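Local coordinates for protein similar to metal-dependent hydrolase (Staphylococcus aureus subsp. aureus Mu50, PDB 3ESH) that is probably a metal-dependent hydrolase of the metallo-beta-lactamase superfamily, its natural substrate not being established, at residues A[173-181]-A[189-197]; A[1-10]-A[246-257]. One frame throughout, in Å; residues are numbered along the deposited sequence.

Contact 1 (A[173-181]-A[189-197]); sequences PVPGIKMQH and HTIITIESQ
Ile177, Met179, Ile192 and Ile194 meet on one face of an antiparallel ribbon, while Lys178, Gln180, Ile191 and Thr193 occupy the other. On the first face Ile177 CD1 lies alongside Ile194 CG2 at 3.6 Å, both side chains pointing the same way. The other branch of Ile177, CG2, is turned anti to the backbone N and leans obliquely over the gap to Ile192 CG2, 3.9 Å away. Met179, a selenomethionine, runs beside Ile192, CG to CG1 at 4.1 Å. Leu105 of strand 103-105 covers Ile177, Met179 and Ile192.

On the second face Thr193 holds OG1 between its backbone N and carbonyl carbon (chi1 55°). There it touches Lys178 CB at 3.5 Å and makes a weak bond to Lys178 O, which also accepts the Thr193 N-H; one carbonyl thus serves two donors of the same residue. Lys178 N returns a bond to Thr193 O at 3.0 Å, in the carbonyl plane. Gln180 and Ile191 form the next hydrogen-bonded pair, and Met236 of helix 226-242 covers their side chains. At the end of strand 177-181, His181 ND1 reaches His189 O, just ahead of strand 190-196, in a weak hydrogen bond. His189 itself bonds Ser182 through ND1. The arrangement is a beta hairpin inside a sheet of the metallo-beta-lactamase fold, with His189 beside a possible metal site.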
# COMPACT_ATOMS: atom_id res chain seq x y z
N PRO A 173 19.27 9.22 -20.04
CA PRO A 173 19.67 10.56 -20.49
C PRO A 173 20.25 10.57 -21.90
O PRO A 173 19.66 11.14 -22.83
CB PRO A 173 20.72 10.97 -19.46
CG PRO A 173 20.31 10.21 -18.24
CD PRO A 173 19.97 8.87 -18.79
N VAL A 174 21.43 9.97 -22.05
CA VAL A 174 22.11 9.85 -23.34
C VAL A 174 22.27 8.34 -23.51
O VAL A 174 22.39 7.62 -22.53
CB VAL A 174 23.49 10.57 -23.29
CG1 VAL A 174 23.33 11.96 -22.67
CG2 VAL A 174 24.48 9.76 -22.50
N PRO A 175 22.27 7.84 -24.76
CA PRO A 175 22.41 6.39 -24.94
C PRO A 175 23.51 5.74 -24.10
O PRO A 175 24.61 6.29 -23.97
CB PRO A 175 22.66 6.26 -26.44
CG PRO A 175 21.83 7.38 -27.00
CD PRO A 175 22.21 8.51 -26.06
N GLY A 176 23.21 4.57 -23.54
CA GLY A 176 24.19 3.87 -22.74
C GLY A 176 24.20 4.17 -21.24
O GLY A 176 24.69 3.37 -20.44
N ILE A 177 23.66 5.32 -20.86
CA ILE A 177 23.61 5.70 -19.45
C ILE A 177 22.19 5.50 -18.95
O ILE A 177 21.27 6.19 -19.39
CB ILE A 177 24.00 7.17 -19.26
CG1 ILE A 177 25.21 7.54 -20.13
CG2 ILE A 177 24.30 7.43 -17.79
CD1 ILE A 177 26.50 6.89 -19.72
N LYS A 178 22.00 4.56 -18.02
CA LYS A 178 20.66 4.29 -17.50
C LYS A 178 20.52 4.46 -15.98
O LYS A 178 21.18 3.78 -15.20
CB LYS A 178 20.22 2.87 -17.89
CG LYS A 178 20.31 2.60 -19.40
CD LYS A 178 19.66 1.27 -19.79
CE LYS A 178 19.80 1.00 -21.29
NZ LYS A 178 19.10 -0.23 -21.77
N MSE A 179 19.64 5.37 -15.58
CA MSE A 179 19.39 5.62 -14.15
C MSE A 179 18.25 4.73 -13.70
O MSE A 179 17.31 4.48 -14.46
CB MSE A 179 19.02 7.08 -13.94
CG MSE A 179 20.12 7.97 -14.39
SE MSE A 179 19.54 9.78 -14.25
CE MSE A 179 20.04 10.10 -12.47
N GLN A 180 18.30 4.26 -12.46
CA GLN A 180 17.25 3.37 -11.96
C GLN A 180 16.96 3.48 -10.46
O GLN A 180 17.82 3.26 -9.61
CB GLN A 180 17.63 1.93 -12.32
CG GLN A 180 16.62 0.90 -11.90
CD GLN A 180 17.05 -0.50 -12.29
OE1 GLN A 180 16.60 -1.49 -11.70
NE2 GLN A 180 17.92 -0.59 -13.30
N HIS A 181 15.72 3.83 -10.15
CA HIS A 181 15.26 4.00 -8.77
C HIS A 181 15.47 2.73 -7.95
O HIS A 181 14.89 1.69 -8.25
CB HIS A 181 13.76 4.36 -8.79
CG HIS A 181 13.18 4.63 -7.43
ND1 HIS A 181 13.87 5.32 -6.45
CD2 HIS A 181 11.95 4.39 -6.93
CE1 HIS A 181 13.08 5.49 -5.40
NE2 HIS A 181 11.91 4.94 -5.67
N HIS A 189 16.66 6.98 -3.60
CA HIS A 189 18.00 6.63 -4.04
C HIS A 189 18.00 5.96 -5.41
O HIS A 189 17.14 5.12 -5.70
CB HIS A 189 18.68 5.74 -3.01
CG HIS A 189 20.11 5.44 -3.33
ND1 HIS A 189 20.48 4.50 -4.27
CD2 HIS A 189 21.26 5.95 -2.83
CE1 HIS A 189 21.80 4.44 -4.33
NE2 HIS A 189 22.29 5.31 -3.47
N THR A 190 19.00 6.33 -6.22
CA THR A 190 19.15 5.84 -7.58
C THR A 190 20.54 5.27 -7.89
O THR A 190 21.55 5.71 -7.35
CB THR A 190 18.84 7.02 -8.58
OG1 THR A 190 17.51 7.50 -8.36
CG2 THR A 190 18.98 6.57 -10.03
N ILE A 191 20.59 4.27 -8.77
CA ILE A 191 21.86 3.68 -9.18
C ILE A 191 22.00 3.97 -10.67
O ILE A 191 21.02 4.19 -11.35
CB ILE A 191 21.90 2.15 -8.93
CG1 ILE A 191 20.88 1.44 -9.80
CG2 ILE A 191 21.59 1.85 -7.46
CD1 ILE A 191 21.23 0.02 -10.07
N ILE A 192 23.22 3.96 -11.18
CA ILE A 192 23.44 4.26 -12.59
C ILE A 192 24.31 3.21 -13.27
O ILE A 192 25.29 2.73 -12.70
CB ILE A 192 24.10 5.66 -12.74
CG1 ILE A 192 23.20 6.71 -12.06
CG2 ILE A 192 24.30 6.00 -14.19
CD1 ILE A 192 23.91 8.01 -11.69
N THR A 193 23.96 2.84 -14.50
CA THR A 193 24.72 1.86 -15.26
C THR A 193 25.23 2.49 -16.55
O THR A 193 24.55 3.33 -17.15
CB THR A 193 23.87 0.62 -15.61
OG1 THR A 193 22.69 1.04 -16.30
CG2 THR A 193 23.47 -0.13 -14.36
N ILE A 194 26.42 2.08 -16.97
CA ILE A 194 27.03 2.59 -18.19
C ILE A 194 27.36 1.41 -19.10
O ILE A 194 27.96 0.43 -18.66
CB ILE A 194 28.33 3.33 -17.86
CG1 ILE A 194 28.10 4.26 -16.67
CG2 ILE A 194 28.78 4.15 -19.05
CD1 ILE A 194 29.34 4.95 -16.17
N GLU A 195 26.96 1.50 -20.36
CA GLU A 195 27.23 0.43 -21.33
C GLU A 195 27.62 0.98 -22.69
O GLU A 195 26.92 1.80 -23.25
CB GLU A 195 26.01 -0.48 -21.48
CG GLU A 195 25.77 -1.41 -20.30
CD GLU A 195 24.44 -2.17 -20.40
OE1 GLU A 195 23.40 -1.64 -19.93
OE2 GLU A 195 24.43 -3.29 -20.96
N SER A 196 28.75 0.51 -23.22
CA SER A 196 29.25 0.92 -24.53
C SER A 196 29.94 -0.32 -25.09
O SER A 196 30.71 -0.97 -24.38
CB SER A 196 30.25 2.07 -24.41
OG SER A 196 30.52 2.65 -25.68
N GLN A 197 29.68 -0.65 -26.35
CA GLN A 197 30.26 -1.86 -26.94
C GLN A 197 29.74 -2.99 -26.06
O GLN A 197 28.55 -3.04 -25.73
CB GLN A 197 31.79 -1.84 -26.87
CG GLN A 197 32.48 -1.34 -28.12
CD GLN A 197 32.04 0.05 -28.51
OE1 GLN A 197 30.91 0.26 -28.96
NE2 GLN A 197 32.93 1.02 -28.35

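Contact 2 (A[1-10]-A[246-257]); sequences MKIGDISIHY and WFLFYHDENYFA
Contact between Met1, Ile8 and Tyr10 and the side chains of Trp246, Leu248 and Phe256 is apolar packing between two different beta sheets, with no hydrogen bond joining the segments. It brings the N-terminal hairpin of one sheet against strand 246-248 and the bulged start of strand 255-259 in the other.

Three side chains meet the Phe256 ring, one over a face and two at its edge. Tyr10 CD2 sits over one face of its ring, 3.5 Å from Phe256 CG and displaced toward the rim, whereas Phe256 lies at the edge of the Tyr10 ring. The two ring planes are inclined at 59°, an oblique pairing. With chi1 at 61°, the Tyr10 side chain swings its CD2 edge, not its face, over Phe256. At the Phe256 edge, near the ring plane, Met1 CG approaches CE2 at 3.5 Å and Ile8 CG2 approaches CZ at 3.6 Å, the Ile8 side chain crossing that of Phe256 at about a right angle.

The same Ile8 CG2 also touches Leu248 CD1 at 3.8 Å, bridging the two partners. The selenomethionine Met1, bent about both CB-CG and CG-SE, places SE above one face of the indole, 4.6 Å from the centroid of the Trp246 five-membered ring: a Met-aromatic contact.

Tyr10 and Trp246 each have a cation-pi partner, Arg273 and Lys259 respectively. Around the apolar group, Ile51 of strand 51-54 touches both Ile8 and Leu248, and Ile194 of strand 190-196 does the same, filling in between the two sheets.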
# COMPACT_ATOMS: atom_id res chain seq x y z
N MSE A 1 39.94 4.98 -17.20
CA MSE A 1 38.92 3.91 -17.42
C MSE A 1 38.22 4.06 -18.76
O MSE A 1 37.87 5.16 -19.16
CB MSE A 1 37.86 3.96 -16.31
CG MSE A 1 38.00 2.90 -15.22
SE MSE A 1 36.53 1.63 -15.27
CE MSE A 1 35.06 2.87 -15.27
N LYS A 2 38.01 2.95 -19.45
CA LYS A 2 37.30 3.00 -20.72
C LYS A 2 36.29 1.86 -20.85
O LYS A 2 36.63 0.69 -20.70
CB LYS A 2 38.27 2.97 -21.91
CG LYS A 2 39.04 1.67 -22.11
CD LYS A 2 39.42 1.47 -23.59
CE LYS A 2 40.46 2.48 -24.11
NZ LYS A 2 41.86 2.17 -23.67
N ILE A 3 35.03 2.22 -21.09
CA ILE A 3 33.96 1.26 -21.29
C ILE A 3 33.55 1.51 -22.73
O ILE A 3 32.87 2.49 -23.02
CB ILE A 3 32.74 1.50 -20.33
CG1 ILE A 3 33.09 1.11 -18.90
CG2 ILE A 3 31.56 0.67 -20.75
CD1 ILE A 3 34.00 2.07 -18.22
N GLY A 4 33.98 0.64 -23.63
CA GLY A 4 33.65 0.83 -25.03
C GLY A 4 34.11 2.20 -25.50
O GLY A 4 35.28 2.55 -25.33
N ASP A 5 33.19 2.98 -26.05
CA ASP A 5 33.53 4.32 -26.53
C ASP A 5 33.48 5.34 -25.41
O ASP A 5 33.87 6.49 -25.59
CB ASP A 5 32.57 4.77 -27.64
CG ASP A 5 32.57 3.85 -28.84
OD1 ASP A 5 33.67 3.40 -29.26
OD2 ASP A 5 31.48 3.57 -29.38
N ILE A 6 32.99 4.91 -24.24
CA ILE A 6 32.86 5.82 -23.11
C ILE A 6 34.09 5.88 -22.21
O ILE A 6 34.67 4.86 -21.83
CB ILE A 6 31.63 5.45 -22.24
CG1 ILE A 6 30.36 5.45 -23.11
CG2 ILE A 6 31.49 6.42 -21.08
CD1 ILE A 6 29.08 5.14 -22.37
N SER A 7 34.49 7.10 -21.86
CA SER A 7 35.63 7.31 -20.99
C SER A 7 35.10 7.63 -19.57
O SER A 7 34.22 8.47 -19.40
CB SER A 7 36.49 8.44 -21.53
OG SER A 7 37.72 8.52 -20.83
N ILE A 8 35.64 6.96 -18.56
CA ILE A 8 35.19 7.17 -17.19
C ILE A 8 36.35 7.58 -16.27
O ILE A 8 37.39 6.94 -16.30
CB ILE A 8 34.56 5.89 -16.61
CG1 ILE A 8 33.32 5.48 -17.42
CG2 ILE A 8 34.18 6.11 -15.16
CD1 ILE A 8 32.16 6.44 -17.31
N HIS A 9 36.16 8.62 -15.47
CA HIS A 9 37.18 9.09 -14.54
C HIS A 9 36.55 9.61 -13.26
O HIS A 9 35.34 9.79 -13.18
CB HIS A 9 38.01 10.22 -15.14
CG HIS A 9 38.74 9.85 -16.39
ND1 HIS A 9 38.25 10.13 -17.65
CD2 HIS A 9 39.90 9.18 -16.58
CE1 HIS A 9 39.07 9.65 -18.56
NE2 HIS A 9 40.08 9.06 -17.93
N TYR A 10 37.38 9.84 -12.25
CA TYR A 10 36.89 10.36 -10.99
C TYR A 10 37.44 11.77 -10.75
O TYR A 10 38.50 12.13 -11.27
CB TYR A 10 37.24 9.41 -9.83
CG TYR A 10 38.71 9.18 -9.59
CD1 TYR A 10 39.52 10.18 -9.05
CD2 TYR A 10 39.30 7.95 -9.89
CE1 TYR A 10 40.88 9.95 -8.80
CE2 TYR A 10 40.65 7.71 -9.65
CZ TYR A 10 41.44 8.71 -9.11
OH TYR A 10 42.78 8.48 -8.87
N TRP A 246 31.88 -3.58 -14.14
CA TRP A 246 32.90 -2.88 -13.39
C TRP A 246 32.10 -2.12 -12.35
O TRP A 246 31.12 -1.46 -12.68
CB TRP A 246 33.64 -1.87 -14.26
CG TRP A 246 34.82 -2.42 -14.97
CD1 TRP A 246 34.87 -2.89 -16.25
CD2 TRP A 246 36.14 -2.57 -14.44
NE1 TRP A 246 36.14 -3.31 -16.55
CE2 TRP A 246 36.94 -3.13 -15.45
CE3 TRP A 246 36.72 -2.28 -13.20
CZ2 TRP A 246 38.30 -3.40 -15.26
CZ3 TRP A 246 38.07 -2.55 -13.01
CH2 TRP A 246 38.84 -3.11 -14.04
N PHE A 247 32.48 -2.23 -11.08
CA PHE A 247 31.77 -1.52 -10.04
C PHE A 247 32.53 -0.23 -9.76
O PHE A 247 33.70 -0.26 -9.40
CB PHE A 247 31.69 -2.37 -8.77
CG PHE A 247 30.67 -3.47 -8.84
CD1 PHE A 247 29.37 -3.26 -8.40
CD2 PHE A 247 31.00 -4.73 -9.34
CE1 PHE A 247 28.43 -4.27 -8.44
CE2 PHE A 247 30.07 -5.75 -9.39
CZ PHE A 247 28.78 -5.52 -8.93
N LEU A 248 31.86 0.90 -9.95
CA LEU A 248 32.46 2.21 -9.71
C LEU A 248 32.08 2.70 -8.31
O LEU A 248 30.95 2.49 -7.85
CB LEU A 248 31.99 3.21 -10.76
CG LEU A 248 32.18 2.81 -12.22
CD1 LEU A 248 31.74 3.95 -13.14
CD2 LEU A 248 33.64 2.46 -12.46
N PHE A 249 33.02 3.37 -7.64
CA PHE A 249 32.78 3.88 -6.30
C PHE A 249 32.99 5.37 -6.18
O PHE A 249 33.79 5.96 -6.90
CB PHE A 249 33.68 3.14 -5.32
CG PHE A 249 33.33 1.68 -5.19
CD1 PHE A 249 32.26 1.28 -4.39
CD2 PHE A 249 34.03 0.72 -5.94
CE1 PHE A 249 31.88 -0.06 -4.34
CE2 PHE A 249 33.66 -0.61 -5.88
CZ PHE A 249 32.58 -1.01 -5.08
N TYR A 250 32.25 5.96 -5.26
CA TYR A 250 32.29 7.40 -5.02
C TYR A 250 32.93 7.65 -3.67
O TYR A 250 33.63 8.64 -3.49
CB TYR A 250 30.85 7.93 -5.02
CG TYR A 250 30.67 9.40 -4.67
CD1 TYR A 250 30.70 10.38 -5.66
CD2 TYR A 250 30.39 9.79 -3.36
CE1 TYR A 250 30.44 11.72 -5.35
CE2 TYR A 250 30.14 11.12 -3.04
CZ TYR A 250 30.16 12.08 -4.04
OH TYR A 250 29.87 13.39 -3.72
N HIS A 251 32.69 6.72 -2.73
CA HIS A 251 33.19 6.82 -1.36
C HIS A 251 34.38 5.96 -0.97
O HIS A 251 34.95 6.16 0.11
CB HIS A 251 32.08 6.47 -0.35
CG HIS A 251 31.05 7.54 -0.17
ND1 HIS A 251 31.38 8.86 0.01
CD2 HIS A 251 29.71 7.47 -0.07
CE1 HIS A 251 30.28 9.56 0.21
NE2 HIS A 251 29.25 8.74 0.17
N ASP A 252 34.76 4.98 -1.79
CA ASP A 252 35.87 4.12 -1.39
C ASP A 252 37.23 4.83 -1.46
O ASP A 252 37.65 5.28 -2.51
CB ASP A 252 35.86 2.83 -2.23
CG ASP A 252 36.60 1.68 -1.56
OD1 ASP A 252 36.10 0.54 -1.61
OD2 ASP A 252 37.68 1.93 -0.98
N GLU A 253 37.91 4.92 -0.32
CA GLU A 253 39.21 5.59 -0.28
C GLU A 253 40.33 4.90 -1.04
O GLU A 253 41.21 5.57 -1.58
CB GLU A 253 39.68 5.81 1.16
CG GLU A 253 39.94 4.52 1.95
CD GLU A 253 40.45 4.77 3.37
OE1 GLU A 253 40.25 3.88 4.24
OE2 GLU A 253 41.06 5.84 3.61
N ASN A 254 40.30 3.58 -1.10
CA ASN A 254 41.35 2.82 -1.77
C ASN A 254 41.12 2.65 -3.25
O ASN A 254 42.00 2.93 -4.07
CB ASN A 254 41.48 1.43 -1.15
CG ASN A 254 41.35 1.45 0.35
OD1 ASN A 254 40.39 0.90 0.92
ND2 ASN A 254 42.30 2.10 1.02
N TYR A 255 39.92 2.19 -3.59
CA TYR A 255 39.56 1.89 -4.96
C TYR A 255 38.51 2.78 -5.59
O TYR A 255 37.63 3.30 -4.92
CB TYR A 255 39.08 0.45 -5.03
CG TYR A 255 39.92 -0.48 -4.19
CD1 TYR A 255 41.23 -0.78 -4.56
CD2 TYR A 255 39.42 -1.02 -3.01
CE1 TYR A 255 42.03 -1.59 -3.76
CE2 TYR A 255 40.22 -1.83 -2.20
CZ TYR A 255 41.52 -2.11 -2.58
OH TYR A 255 42.33 -2.89 -1.79
N PHE A 256 38.63 2.93 -6.90
CA PHE A 256 37.70 3.71 -7.69
C PHE A 256 36.78 2.72 -8.40
O PHE A 256 35.61 3.00 -8.63
CB PHE A 256 38.46 4.53 -8.72
CG PHE A 256 37.65 4.88 -9.93
CD1 PHE A 256 36.53 5.70 -9.82
CD2 PHE A 256 38.01 4.41 -11.19
CE1 PHE A 256 35.78 6.03 -10.95
CE2 PHE A 256 37.27 4.74 -12.32
CZ PHE A 256 36.15 5.56 -12.20
N ALA A 257 37.32 1.56 -8.75
CA ALA A 257 36.52 0.54 -9.42
C ALA A 257 36.98 -0.85 -9.04
O ALA A 257 38.05 -1.04 -8.45
CB ALA A 257 36.60 0.72 -10.92

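Overall arrangement
From the N terminus, the hairpin of residues 1-10 runs along the outer part of one mixed sheet, and contact 2 joins it to residues 246-257 in the other, closing a loop of 235 residues. Contact 1 is nested inside that loop: it links 173-181 to 189-197 across only seven intervening residues, within the sheet that also holds strands 246-248 and 255-259. Contact 1 therefore pairs neighbouring strands within one sheet, whereas contact 2 fastens the two sheets together. Their centres lie about 14 Å apart, yet the contacts meet where Ser196 OG probably hydrogen-bonds Asp5 N at the turn of the N-terminal hairpin, at 2.7 Å.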